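Local structure of CalsepRRP (Calystegia sepium, 1JY5) at residues A[30-38]-A[200-208]; A[130-141]-A[153-162]. The protein belongs to the RNase T2 family, whose members are generally RNA-cleaving endonucleases, an activity this RNase-related protein may or may not retain. All blocks are in the same frame, centred on the assembly; numbering follows the deposited sequence.

Contact 1 (A[30-38]-A[200-208])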
ATOM      1  N   ALA A  30     -13.540   3.933   5.037  1.00 32.23           N
ATOM      2  CA  ALA A  30     -13.029   5.294   4.926  1.00 30.94           C
ATOM      3  C   ALA A  30     -13.642   6.087   3.772  1.00 28.60           C
ATOM      4  O   ALA A  30     -13.370   7.275   3.627  1.00 26.28           O
ATOM      5  CB  ALA A  30     -11.505   5.270   4.787  1.00 28.83           C
ATOM      6  N   CYS A  31     -14.459   5.436   2.950  1.00 28.85           N
ATOM      7  CA  CYS A  31     -15.081   6.120   1.819  1.00 30.14           C
ATOM      8  C   CYS A  31     -16.055   7.227   2.223  1.00 31.84           C
ATOM      9  O   CYS A  31     -16.368   8.104   1.421  1.00 32.82           O
ATOM     10  CB  CYS A  31     -15.810   5.120   0.921  1.00 28.38           C
ATOM     11  SG  CYS A  31     -14.729   4.006  -0.027  1.00 26.26           S
ATOM     12  N   SER A  32     -16.530   7.192   3.462  1.00 34.13           N
ATOM     13  CA  SER A  32     -17.477   8.199   3.934  1.00 37.88           C
ATOM     14  C   SER A  32     -16.802   9.476   4.433  1.00 40.22           C
ATOM     15  O   SER A  32     -17.442  10.522   4.554  1.00 40.50           O
ATOM     16  CB  SER A  32     -18.338   7.616   5.053  1.00 37.46           C
ATOM     17  OG  SER A  32     -17.533   7.225   6.149  1.00 38.22           O
ATOM     18  N   ARG A  33     -15.507   9.391   4.713  1.00 42.29           N
ATOM     19  CA  ARG A  33     -14.756  10.535   5.222  1.00 44.47           C
ATOM     20  C   ARG A  33     -14.441  11.571   4.143  1.00 45.98           C
ATOM     21  O   ARG A  33     -13.319  11.646   3.644  1.00 45.76           O
ATOM     22  CB  ARG A  33     -13.473  10.030   5.882  1.00 43.40           C
ATOM     23  CG  ARG A  33     -13.754   8.919   6.885  1.00 43.72           C
ATOM     24  CD  ARG A  33     -12.494   8.247   7.406  1.00 42.62           C
ATOM     25  NE  ARG A  33     -12.833   7.019   8.124  1.00 40.85           N
ATOM     26  CZ  ARG A  33     -11.949   6.191   8.669  1.00 39.14           C
ATOM     27  NH1 ARG A  33     -10.651   6.449   8.586  1.00 37.70           N
ATOM     28  NH2 ARG A  33     -12.367   5.100   9.291  1.00 39.02           N
ATOM     29  N   SER A  34     -15.446  12.375   3.801  1.00 47.36           N
ATOM     30  CA  SER A  34     -15.309  13.413   2.783  1.00 49.53           C
ATOM     31  C   SER A  34     -14.262  14.460   3.153  1.00 50.10           C
ATOM     32  O   SER A  34     -13.658  15.078   2.278  1.00 51.04           O
ATOM     33  CB  SER A  34     -16.654  14.104   2.557  1.00 50.02           C
ATOM     34  OG  SER A  34     -17.043  14.833   3.709  1.00 50.22           O
ATOM     35  N   GLU A  35     -14.059  14.657   4.452  1.00 51.18           N
ATOM     36  CA  GLU A  35     -13.088  15.627   4.947  1.00 51.43           C
ATOM     37  C   GLU A  35     -11.667  15.296   4.498  1.00 50.24           C
ATOM     38  O   GLU A  35     -10.841  16.192   4.308  1.00 50.11           O
ATOM     39  CB  GLU A  35     -13.147  15.687   6.476  1.00 54.28           C
ATOM     40  CG  GLU A  35     -13.024  14.331   7.159  1.00 58.00           C
ATOM     41  CD  GLU A  35     -13.047  14.435   8.671  1.00 60.31           C
ATOM     42  OE1 GLU A  35     -12.155  15.104   9.237  1.00 61.87           O
ATOM     43  OE2 GLU A  35     -13.957  13.849   9.297  1.00 62.44           O
ATOM     44  N   VAL A  36     -11.389  14.004   4.333  1.00 48.23           N
ATOM     45  CA  VAL A  36     -10.071  13.542   3.907  1.00 45.52           C
ATOM     46  C   VAL A  36      -9.907  13.690   2.398  1.00 43.02           C
ATOM     47  O   VAL A  36     -10.771  13.274   1.627  1.00 42.51           O
ATOM     48  CB  VAL A  36      -9.849  12.054   4.283  1.00 46.21           C
ATOM     49  CG1 VAL A  36      -8.475  11.594   3.808  1.00 45.84           C
ATOM     50  CG2 VAL A  36      -9.978  11.868   5.786  1.00 47.33           C
ATOM     51  N   GLU A  37      -8.794  14.290   1.985  1.00 39.86           N
ATOM     52  CA  GLU A  37      -8.512  14.491   0.568  1.00 37.36           C
ATOM     53  C   GLU A  37      -8.173  13.163  -0.102  1.00 34.95           C
ATOM     54  O   GLU A  37      -7.653  12.246   0.531  1.00 33.55           O
ATOM     55  CB  GLU A  37      -7.344  15.466   0.386  1.00 38.31           C
ATOM     56  CG  GLU A  37      -6.940  15.682  -1.068  1.00 40.84           C
ATOM     57  CD  GLU A  37      -5.666  16.502  -1.224  1.00 42.98           C
ATOM     58  OE1 GLU A  37      -5.236  16.715  -2.379  1.00 44.59           O
ATOM     59  OE2 GLU A  37      -5.094  16.933  -0.200  1.00 43.38           O
ATOM     60  N   THR A  38      -8.470  13.069  -1.389  1.00 31.73           N
ATOM     61  CA  THR A  38      -8.193  11.861  -2.139  1.00 28.31           C
ATOM     62  C   THR A  38      -6.686  11.715  -2.320  1.00 26.08           C
ATOM     63  O   THR A  38      -5.984  12.695  -2.558  1.00 25.77           O
ATOM     64  CB  THR A  38      -8.887  11.920  -3.508  1.00 28.35           C
ATOM     65  OG1 THR A  38     -10.297  12.083  -3.311  1.00 29.67           O
ATOM     66  CG2 THR A  38      -8.634  10.642  -4.296  1.00 25.28           C
ATOM     67  N   SER A 200      -3.268   2.495 -21.616  1.00 27.56           N
ATOM     68  CA  SER A 200      -2.357   3.576 -21.966  1.00 29.02           C
ATOM     69  C   SER A 200      -2.762   4.875 -21.270  1.00 28.09           C
ATOM     70  O   SER A 200      -1.911   5.680 -20.892  1.00 27.72           O
ATOM     71  CB  SER A 200      -2.353   3.797 -23.478  1.00 31.45           C
ATOM     72  OG  SER A 200      -1.403   4.785 -23.833  1.00 35.61           O
ATOM     73  N   LEU A 201      -4.068   5.079 -21.115  1.00 27.09           N
ATOM     74  CA  LEU A 201      -4.585   6.274 -20.455  1.00 26.73           C
ATOM     75  C   LEU A 201      -5.293   5.863 -19.172  1.00 25.52           C
ATOM     76  O   LEU A 201      -6.119   4.952 -19.174  1.00 23.99           O
ATOM     77  CB  LEU A 201      -5.559   7.022 -21.373  1.00 27.90           C
ATOM     78  CG  LEU A 201      -4.969   7.648 -22.640  1.00 29.94           C
ATOM     79  CD1 LEU A 201      -6.080   8.329 -23.431  1.00 31.29           C
ATOM     80  CD2 LEU A 201      -3.888   8.656 -22.273  1.00 29.14           C
ATOM     81  N   VAL A 202      -4.965   6.537 -18.075  1.00 24.76           N
ATOM     82  CA  VAL A 202      -5.556   6.214 -16.786  1.00 24.11           C
ATOM     83  C   VAL A 202      -6.030   7.457 -16.054  1.00 24.70           C
ATOM     84  O   VAL A 202      -5.699   8.577 -16.440  1.00 25.07           O
ATOM     85  CB  VAL A 202      -4.542   5.473 -15.893  1.00 23.07           C
ATOM     86  CG1 VAL A 202      -4.143   4.162 -16.551  1.00 23.03           C
ATOM     87  CG2 VAL A 202      -3.321   6.347 -15.657  1.00 22.09           C
ATOM     88  N   SER A 203      -6.804   7.256 -14.992  1.00 24.42           N
ATOM     89  CA  SER A 203      -7.319   8.380 -14.220  1.00 25.12           C
ATOM     90  C   SER A 203      -7.035   8.257 -12.731  1.00 23.30           C
ATOM     91  O   SER A 203      -6.728   7.177 -12.232  1.00 23.02           O
ATOM     92  CB  SER A 203      -8.829   8.502 -14.431  1.00 25.06           C
ATOM     93  OG  SER A 203      -9.490   7.327 -13.992  1.00 26.12           O
ATOM     94  N   LEU A 204      -7.132   9.381 -12.033  1.00 23.24           N
ATOM     95  CA  LEU A 204      -6.927   9.420 -10.590  1.00 23.59           C
ATOM     96  C   LEU A 204      -8.200  10.016  -9.995  1.00 22.90           C
ATOM     97  O   LEU A 204      -8.201  11.137  -9.489  1.00 22.70           O
ATOM     98  CB  LEU A 204      -5.712  10.284 -10.246  1.00 21.81           C
ATOM     99  CG  LEU A 204      -4.362   9.774 -10.769  1.00 23.68           C
ATOM    100  CD1 LEU A 204      -3.304  10.865 -10.639  1.00 22.36           C
ATOM    101  CD2 LEU A 204      -3.951   8.524  -9.990  1.00 22.32           C
ATOM    102  N   PRO A 205      -9.305   9.257 -10.048  1.00 25.22           N
ATOM    103  CA  PRO A 205     -10.612   9.679  -9.533  1.00 26.38           C
ATOM    104  C   PRO A 205     -10.622  10.165  -8.091  1.00 29.21           C
ATOM    105  O   PRO A 205      -9.791   9.760  -7.273  1.00 27.95           O
ATOM    106  CB  PRO A 205     -11.479   8.435  -9.730  1.00 26.24           C
ATOM    107  CG  PRO A 205     -10.487   7.313  -9.595  1.00 25.34           C
ATOM    108  CD  PRO A 205      -9.333   7.831 -10.415  1.00 25.58           C
ATOM    109  N   ILE A 206     -11.578  11.041  -7.795  1.00 31.35           N
ATOM    110  CA  ILE A 206     -11.754  11.611  -6.464  1.00 35.19           C
ATOM    111  C   ILE A 206     -12.774  10.750  -5.723  1.00 37.80           C
ATOM    112  O   ILE A 206     -13.605  10.089  -6.351  1.00 38.13           O
ATOM    113  CB  ILE A 206     -12.281  13.067  -6.565  1.00 35.45           C
ATOM    114  CG1 ILE A 206     -11.323  13.902  -7.422  1.00 34.88           C
ATOM    115  CG2 ILE A 206     -12.418  13.683  -5.177  1.00 35.60           C
ATOM    116  CD1 ILE A 206     -11.833  15.295  -7.747  1.00 36.09           C
ATOM    117  N   LYS A 207     -12.709  10.744  -4.395  1.00 42.51           N
ATOM    118  CA  LYS A 207     -13.652   9.955  -3.606  1.00 47.18           C
ATOM    119  C   LYS A 207     -15.081  10.452  -3.789  1.00 50.36           C
ATOM    120  O   LYS A 207     -15.314  11.479  -4.424  1.00 51.12           O
ATOM    121  CB  LYS A 207     -13.291   9.996  -2.117  1.00 47.32           C
ATOM    122  CG  LYS A 207     -12.121   9.112  -1.736  1.00 44.72           C
ATOM    123  CD  LYS A 207     -12.013   8.941  -0.225  1.00 46.01           C
ATOM    124  CE  LYS A 207     -11.508  10.196   0.472  1.00 45.61           C
ATOM    125  NZ  LYS A 207     -12.472  11.316   0.456  1.00 46.52           N
ATOM    126  N   ASN A 208     -16.032   9.714  -3.225  1.00 54.50           N
ATOM    127  CA  ASN A 208     -17.447  10.065  -3.315  1.00 57.16           C
ATOM    128  C   ASN A 208     -17.890  10.152  -4.774  1.00 58.60           C
ATOM    129  O   ASN A 208     -18.552  11.152  -5.127  1.00 59.85           O
ATOM    130  CB  ASN A 208     -17.705  11.405  -2.618  1.00 58.36           C
ATOM    131  CG  ASN A 208     -17.105  11.467  -1.224  1.00 59.66           C
ATOM    132  OD1 ASN A 208     -17.445  10.668  -0.351  1.00 60.65           O
ATOM    133  ND2 ASN A 208     -16.206  12.424  -1.009  1.00 59.21           N
TER
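Lys207 reaches into the bend of segment 30-38 and Thr38 meets the backbone of 205-207; the two residues account for just over half of the 366 Å² buried here. The ammonium NZ of Lys207 donates to Val36 O at 2.8 Å, approaching at a C=O...N angle of 156° and slightly tilted from the carbonyl plane. A second, weak bond of 3.3 Å runs from Lys207 NZ to Arg33 O. Two bends near the end of the aliphatic chain, at its last two torsions, curl it back so that NZ faces these carbonyls.

The bond from the backbone of Lys207 is nearly straight. Lys207 N donates to Thr38 OG1 over 3.0 Å, with an angle of 165° at the hydrogen. Because OG1 of Thr38 lies beside its own backbone N (chi1 -58°), the methyl CG2 is left to lean on Pro205 O at 3.3 Å. The side chains of Thr38 and Ile206 cross at about a right angle, Ile206 CG2 standing 3.2 Å from Thr38 OG1.

The carbonyls that receive the lysine are set by a type I turn, closed by Val36 N to Arg33 O at 3.1 Å, so Arg33 O serves both the turn and the ammonium. The guanidinium of Arg33 leads away to Ser76 O and Pro27 O, while Cys31 is tied to Cys19 by a disulfide. Just before the lysine, Pro205 O accepts from Trp14 NE1 and Ile206 N donates to Asn145 OD1. The whole is a beta turn whose carbonyls hold a lysine ammonium, joining the loop before strand 40-48 to the C-terminal tail of this RNase T2 fold.

Contact 2 (A[130-141]-A[153-162])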
ATOM      1  N   TYR A 130       8.349   8.827   1.581  1.00 16.53           N
ATOM      2  CA  TYR A 130       8.133   8.880   0.141  1.00 19.79           C
ATOM      3  C   TYR A 130       6.670   9.130  -0.195  1.00 20.90           C
ATOM      4  O   TYR A 130       5.922   8.201  -0.506  1.00 20.02           O
ATOM      5  CB  TYR A 130       8.597   7.576  -0.517  1.00 19.25           C
ATOM      6  CG  TYR A 130      10.054   7.262  -0.272  1.00 21.46           C
ATOM      7  CD1 TYR A 130      10.437   6.328   0.692  1.00 22.76           C
ATOM      8  CD2 TYR A 130      11.058   7.908  -0.997  1.00 22.16           C
ATOM      9  CE1 TYR A 130      11.783   6.044   0.927  1.00 22.41           C
ATOM     10  CE2 TYR A 130      12.404   7.630  -0.767  1.00 22.79           C
ATOM     11  CZ  TYR A 130      12.755   6.697   0.195  1.00 23.23           C
ATOM     12  OH  TYR A 130      14.082   6.417   0.426  1.00 27.58           O
ATOM     13  N   ASN A 131       6.271  10.396  -0.132  1.00 19.56           N
ATOM     14  CA  ASN A 131       4.899  10.783  -0.414  1.00 20.52           C
ATOM     15  C   ASN A 131       4.648  10.720  -1.912  1.00 19.85           C
ATOM     16  O   ASN A 131       4.961  11.659  -2.647  1.00 19.33           O
ATOM     17  CB  ASN A 131       4.639  12.201   0.085  1.00 21.19           C
ATOM     18  CG  ASN A 131       3.171  12.561   0.052  1.00 22.11           C
ATOM     19  OD1 ASN A 131       2.423  12.092  -0.807  1.00 22.15           O
ATOM     20  ND2 ASN A 131       2.752  13.406   0.981  1.00 22.88           N
ATOM     21  N   ILE A 132       4.084   9.611  -2.364  1.00 17.65           N
ATOM     22  CA  ILE A 132       3.812   9.440  -3.779  1.00 19.11           C
ATOM     23  C   ILE A 132       2.744  10.412  -4.263  1.00 20.75           C
ATOM     24  O   ILE A 132       2.794  10.878  -5.400  1.00 20.86           O
ATOM     25  CB  ILE A 132       3.377   8.000  -4.074  1.00 19.83           C
ATOM     26  CG1 ILE A 132       4.424   7.028  -3.515  1.00 17.72           C
ATOM     27  CG2 ILE A 132       3.213   7.798  -5.572  1.00 20.34           C
ATOM     28  CD1 ILE A 132       5.848   7.294  -4.023  1.00 20.09           C
ATOM     29  N   SER A 133       1.785  10.726  -3.398  1.00 21.60           N
ATOM     30  CA  SER A 133       0.717  11.656  -3.757  1.00 23.73           C
ATOM     31  C   SER A 133       1.297  13.036  -4.066  1.00 23.73           C
ATOM     32  O   SER A 133       0.836  13.719  -4.979  1.00 22.82           O
ATOM     33  CB  SER A 133      -0.301  11.761  -2.617  1.00 23.65           C
ATOM     34  OG  SER A 133      -0.919  10.508  -2.373  1.00 23.96           O
ATOM     35  N   GLU A 134       2.315  13.431  -3.302  1.00 24.70           N
ATOM     36  CA  GLU A 134       2.975  14.722  -3.482  1.00 26.71           C
ATOM     37  C   GLU A 134       3.820  14.729  -4.753  1.00 25.91           C
ATOM     38  O   GLU A 134       3.894  15.735  -5.459  1.00 26.34           O
ATOM     39  CB  GLU A 134       3.867  15.040  -2.274  1.00 30.03           C
ATOM     40  CG  GLU A 134       4.642  16.353  -2.396  1.00 37.50           C
ATOM     41  CD  GLU A 134       5.586  16.603  -1.228  1.00 41.13           C
ATOM     42  OE1 GLU A 134       5.112  16.636  -0.072  1.00 44.36           O
ATOM     43  OE2 GLU A 134       6.803  16.772  -1.466  1.00 44.02           O
ATOM     44  N   ILE A 135       4.464  13.604  -5.041  1.00 24.65           N
ATOM     45  CA  ILE A 135       5.290  13.501  -6.235  1.00 24.63           C
ATOM     46  C   ILE A 135       4.428  13.660  -7.485  1.00 25.04           C
ATOM     47  O   ILE A 135       4.809  14.352  -8.431  1.00 24.61           O
ATOM     48  CB  ILE A 135       6.025  12.149  -6.295  1.00 23.65           C
ATOM     49  CG1 ILE A 135       7.123  12.113  -5.226  1.00 23.78           C
ATOM     50  CG2 ILE A 135       6.615  11.933  -7.686  1.00 24.18           C
ATOM     51  CD1 ILE A 135       7.840  10.779  -5.115  1.00 20.67           C
ATOM     52  N   LEU A 136       3.264  13.023  -7.488  1.00 25.35           N
ATOM     53  CA  LEU A 136       2.371  13.122  -8.635  1.00 27.40           C
ATOM     54  C   LEU A 136       1.785  14.527  -8.765  1.00 27.68           C
ATOM     55  O   LEU A 136       1.758  15.090  -9.857  1.00 27.03           O
ATOM     56  CB  LEU A 136       1.239  12.095  -8.532  1.00 26.12           C
ATOM     57  CG  LEU A 136       1.628  10.621  -8.674  1.00 25.55           C
ATOM     58  CD1 LEU A 136       0.362   9.780  -8.711  1.00 24.04           C
ATOM     59  CD2 LEU A 136       2.445  10.407  -9.946  1.00 24.60           C
ATOM     60  N   SER A 137       1.330  15.097  -7.653  1.00 29.73           N
ATOM     61  CA  SER A 137       0.743  16.432  -7.686  1.00 32.82           C
ATOM     62  C   SER A 137       1.710  17.477  -8.237  1.00 33.42           C
ATOM     63  O   SER A 137       1.322  18.331  -9.035  1.00 33.58           O
ATOM     64  CB  SER A 137       0.264  16.848  -6.290  1.00 33.79           C
ATOM     65  OG  SER A 137       1.323  16.841  -5.353  1.00 38.59           O
ATOM     66  N   GLU A 138       2.970  17.406  -7.825  1.00 34.15           N
ATOM     67  CA  GLU A 138       3.965  18.362  -8.298  1.00 34.83           C
ATOM     68  C   GLU A 138       4.313  18.148  -9.772  1.00 35.22           C
ATOM     69  O   GLU A 138       5.047  18.939 -10.364  1.00 35.22           O
ATOM     70  CB  GLU A 138       5.227  18.273  -7.436  1.00 36.38           C
ATOM     71  CG  GLU A 138       4.941  18.428  -5.948  1.00 39.55           C
ATOM     72  CD  GLU A 138       6.194  18.401  -5.103  1.00 42.16           C
ATOM     73  OE1 GLU A 138       7.118  17.626  -5.431  1.00 44.57           O
ATOM     74  OE2 GLU A 138       6.247  19.141  -4.099  1.00 43.49           O
ATOM     75  N   SER A 139       3.787  17.080 -10.366  1.00 33.80           N
ATOM     76  CA  SER A 139       4.046  16.796 -11.775  1.00 33.30           C
ATOM     77  C   SER A 139       2.809  16.982 -12.645  1.00 31.93           C
ATOM     78  O   SER A 139       2.803  16.605 -13.818  1.00 32.11           O
ATOM     79  CB  SER A 139       4.580  15.373 -11.950  1.00 33.93           C
ATOM     80  OG  SER A 139       5.979  15.328 -11.739  1.00 37.96           O
ATOM     81  N   GLY A 140       1.758  17.552 -12.064  1.00 30.70           N
ATOM     82  CA  GLY A 140       0.537  17.791 -12.816  1.00 29.57           C
ATOM     83  C   GLY A 140      -0.504  16.690 -12.736  1.00 28.18           C
ATOM     84  O   GLY A 140      -1.590  16.830 -13.295  1.00 26.18           O
ATOM     85  N   TYR A 141      -0.185  15.595 -12.048  1.00 26.98           N
ATOM     86  CA  TYR A 141      -1.127  14.491 -11.922  1.00 26.54           C
ATOM     87  C   TYR A 141      -1.906  14.624 -10.621  1.00 26.21           C
ATOM     88  O   TYR A 141      -1.468  14.173  -9.559  1.00 25.67           O
ATOM     89  CB  TYR A 141      -0.387  13.155 -11.983  1.00 24.97           C
ATOM     90  CG  TYR A 141       0.497  13.035 -13.200  1.00 25.08           C
ATOM     91  CD1 TYR A 141       1.846  13.375 -13.138  1.00 24.89           C
ATOM     92  CD2 TYR A 141      -0.024  12.632 -14.429  1.00 25.72           C
ATOM     93  CE1 TYR A 141       2.658  13.319 -14.269  1.00 25.26           C
ATOM     94  CE2 TYR A 141       0.778  12.574 -15.568  1.00 24.83           C
ATOM     95  CZ  TYR A 141       2.117  12.921 -15.479  1.00 26.11           C
ATOM     96  OH  TYR A 141       2.914  12.881 -16.601  1.00 26.38           O
ATOM     97  N   GLY A 153       3.546   8.730 -18.201  1.00 27.34           N
ATOM     98  CA  GLY A 153       3.828   9.998 -17.557  1.00 23.93           C
ATOM     99  C   GLY A 153       3.819   9.870 -16.044  1.00 22.70           C
ATOM    100  O   GLY A 153       4.633  10.485 -15.357  1.00 21.50           O
ATOM    101  N   ILE A 154       2.889   9.080 -15.518  1.00 22.61           N
ATOM    102  CA  ILE A 154       2.817   8.873 -14.076  1.00 22.76           C
ATOM    103  C   ILE A 154       4.046   8.069 -13.652  1.00 21.92           C
ATOM    104  O   ILE A 154       4.678   8.368 -12.639  1.00 20.10           O
ATOM    105  CB  ILE A 154       1.530   8.122 -13.690  1.00 22.15           C
ATOM    106  CG1 ILE A 154       0.325   9.043 -13.918  1.00 23.67           C
ATOM    107  CG2 ILE A 154       1.612   7.645 -12.242  1.00 20.68           C
ATOM    108  CD1 ILE A 154      -1.015   8.405 -13.634  1.00 21.19           C
ATOM    109  N   MET A 155       4.375   7.061 -14.455  1.00 22.75           N
ATOM    110  CA  MET A 155       5.532   6.195 -14.227  1.00 24.83           C
ATOM    111  C   MET A 155       6.818   7.021 -14.202  1.00 23.64           C
ATOM    112  O   MET A 155       7.609   6.941 -13.260  1.00 22.55           O
ATOM    113  CB  MET A 155       5.650   5.163 -15.355  1.00 28.41           C
ATOM    114  CG  MET A 155       4.510   4.166 -15.457  1.00 32.51           C
ATOM    115  SD  MET A 155       4.606   2.890 -14.210  1.00 38.02           S
ATOM    116  CE  MET A 155       5.532   1.600 -15.073  1.00 37.87           C
ATOM    117  N   SER A 156       7.021   7.808 -15.254  1.00 22.56           N
ATOM    118  CA  SER A 156       8.208   8.645 -15.378  1.00 22.08           C
ATOM    119  C   SER A 156       8.314   9.655 -14.242  1.00 19.62           C
ATOM    120  O   SER A 156       9.406   9.929 -13.746  1.00 21.07           O
ATOM    121  CB  SER A 156       8.198   9.376 -16.727  1.00 23.14           C
ATOM    122  OG  SER A 156       9.315  10.242 -16.841  1.00 27.70           O
ATOM    123  N   ALA A 157       7.181  10.209 -13.832  1.00 20.08           N
ATOM    124  CA  ALA A 157       7.179  11.181 -12.745  1.00 21.17           C
ATOM    125  C   ALA A 157       7.699  10.531 -11.463  1.00 21.70           C
ATOM    126  O   ALA A 157       8.552  11.089 -10.776  1.00 22.24           O
ATOM    127  CB  ALA A 157       5.766  11.725 -12.526  1.00 21.96           C
ATOM    128  N   ILE A 158       7.189   9.347 -11.141  1.00 22.35           N
ATOM    129  CA  ILE A 158       7.634   8.654  -9.933  1.00 21.00           C
ATOM    130  C   ILE A 158       9.095   8.227 -10.080  1.00 21.49           C
ATOM    131  O   ILE A 158       9.905   8.443  -9.181  1.00 21.56           O
ATOM    132  CB  ILE A 158       6.751   7.427  -9.650  1.00 21.14           C
ATOM    133  CG1 ILE A 158       5.308   7.892  -9.452  1.00 20.79           C
ATOM    134  CG2 ILE A 158       7.247   6.689  -8.410  1.00 20.88           C
ATOM    135  CD1 ILE A 158       4.304   6.781  -9.331  1.00 23.66           C
ATOM    136  N   GLN A 159       9.418   7.637 -11.225  1.00 20.96           N
ATOM    137  CA  GLN A 159      10.768   7.183 -11.522  1.00 24.56           C
ATOM    138  C   GLN A 159      11.831   8.267 -11.356  1.00 25.02           C
ATOM    139  O   GLN A 159      12.875   8.033 -10.744  1.00 25.19           O
ATOM    140  CB  GLN A 159      10.828   6.635 -12.950  1.00 27.14           C
ATOM    141  CG  GLN A 159      12.197   6.777 -13.612  1.00 34.62           C
ATOM    142  CD  GLN A 159      13.261   5.943 -12.938  1.00 36.56           C
ATOM    143  OE1 GLN A 159      14.456   6.155 -13.142  1.00 37.81           O
ATOM    144  NE2 GLN A 159      12.832   4.981 -12.133  1.00 39.46           N
ATOM    145  N   SER A 160      11.582   9.451 -11.905  1.00 25.54           N
ATOM    146  CA  SER A 160      12.568  10.521 -11.801  1.00 26.71           C
ATOM    147  C   SER A 160      12.738  11.026 -10.368  1.00 25.29           C
ATOM    148  O   SER A 160      13.792  11.542 -10.018  1.00 25.02           O
ATOM    149  CB  SER A 160      12.213  11.683 -12.743  1.00 27.30           C
ATOM    150  OG  SER A 160      10.987  12.292 -12.390  1.00 33.00           O
ATOM    151  N   ALA A 161      11.715  10.863  -9.534  1.00 24.36           N
ATOM    152  CA  ALA A 161      11.804  11.317  -8.150  1.00 22.72           C
ATOM    153  C   ALA A 161      12.444  10.275  -7.226  1.00 22.61           C
ATOM    154  O   ALA A 161      13.175  10.630  -6.307  1.00 21.49           O
ATOM    155  CB  ALA A 161      10.416  11.691  -7.630  1.00 21.66           C
ATOM    156  N   LEU A 162      12.185   8.993  -7.477  1.00 22.60           N
ATOM    157  CA  LEU A 162      12.728   7.926  -6.629  1.00 22.19           C
ATOM    158  C   LEU A 162      13.975   7.244  -7.190  1.00 22.03           C
ATOM    159  O   LEU A 162      14.739   6.637  -6.444  1.00 19.19           O
ATOM    160  CB  LEU A 162      11.646   6.865  -6.377  1.00 21.03           C
ATOM    161  CG  LEU A 162      10.302   7.378  -5.851  1.00 21.57           C
ATOM    162  CD1 LEU A 162       9.331   6.217  -5.667  1.00 21.98           C
ATOM    163  CD2 LEU A 162      10.516   8.110  -4.534  1.00 21.91           C
TER
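Ile135 is a knob in a hole formed by Ala157, Ile158, Ala161 and Leu162. With CG1 beside the backbone N (chi1 -71°) and the chain extended, CD1 of Ile135 reaches Ala161 CB at 3.7 Å, while its CG2 branch rests against Ala157 O. The axes of helix 132-137 and of 153-162 approach to 9.3 Å, at 114°, with Ala157 and Ala161 at the interface.

On one flank of this knob, Leu136 CD2 wedges between Ile154 CG2, 3.7 Å away, and Ile158 CG1. On the other, Leu162 CD2 meets Ile135 CD1 and slants against the Tyr130 ring, 3.6 Å from CD2 of that tyrosine. The Ile132 side chain crosses those of Ile158 and Leu162 at about a right angle, CG2 touching the first and CD1 the second.

Tyr141 lays one ring face over Ile154: CG1 sits 4.1 Å from the ring centroid and 28° off the normal, a CH-pi contact. Its OH approaches Gly153 CA to 3.2 Å, where a CB would clash with it. A serine in place of Tyr141 would probably strip Ile154 of its aromatic cover and open a gap beside Gly153 and Ala157. A Schellman motif delivers the tyrosine: Gly140, at positive phi, ends the helix, and Tyr141 N returns to Leu136 O.

Phe40 (strand 40-48) packs on Ile132 and Leu136, and Leu188 (strand 188-189) on Tyr130 and Leu162; both strands belong to the five-stranded antiparallel sheet, against which the helix pair packs.

In the fold
From the N terminus, the chain passes through segment 30-38 into strand 40-48, and segment 200-208 comes back to 30-38 near the C terminus, so contact 1 closes a long loop with 161 residues between its segments. Contact 2 closes a much shorter one, with 11 residues between 130-141 and 153-162, and lies wholly within the first; the two nest and do not cross. Their centres are about 17 Å apart, yet the tail connects them: Val202 CG2 packs on Ile154 CD1 at 3.7 Å, and Leu204 CD1 on Tyr141 O at 3.9 Å. Segment 200-208 runs from the helix pair and strand 149-150, past strand 174-182, to the turn ahead of strand 40-48.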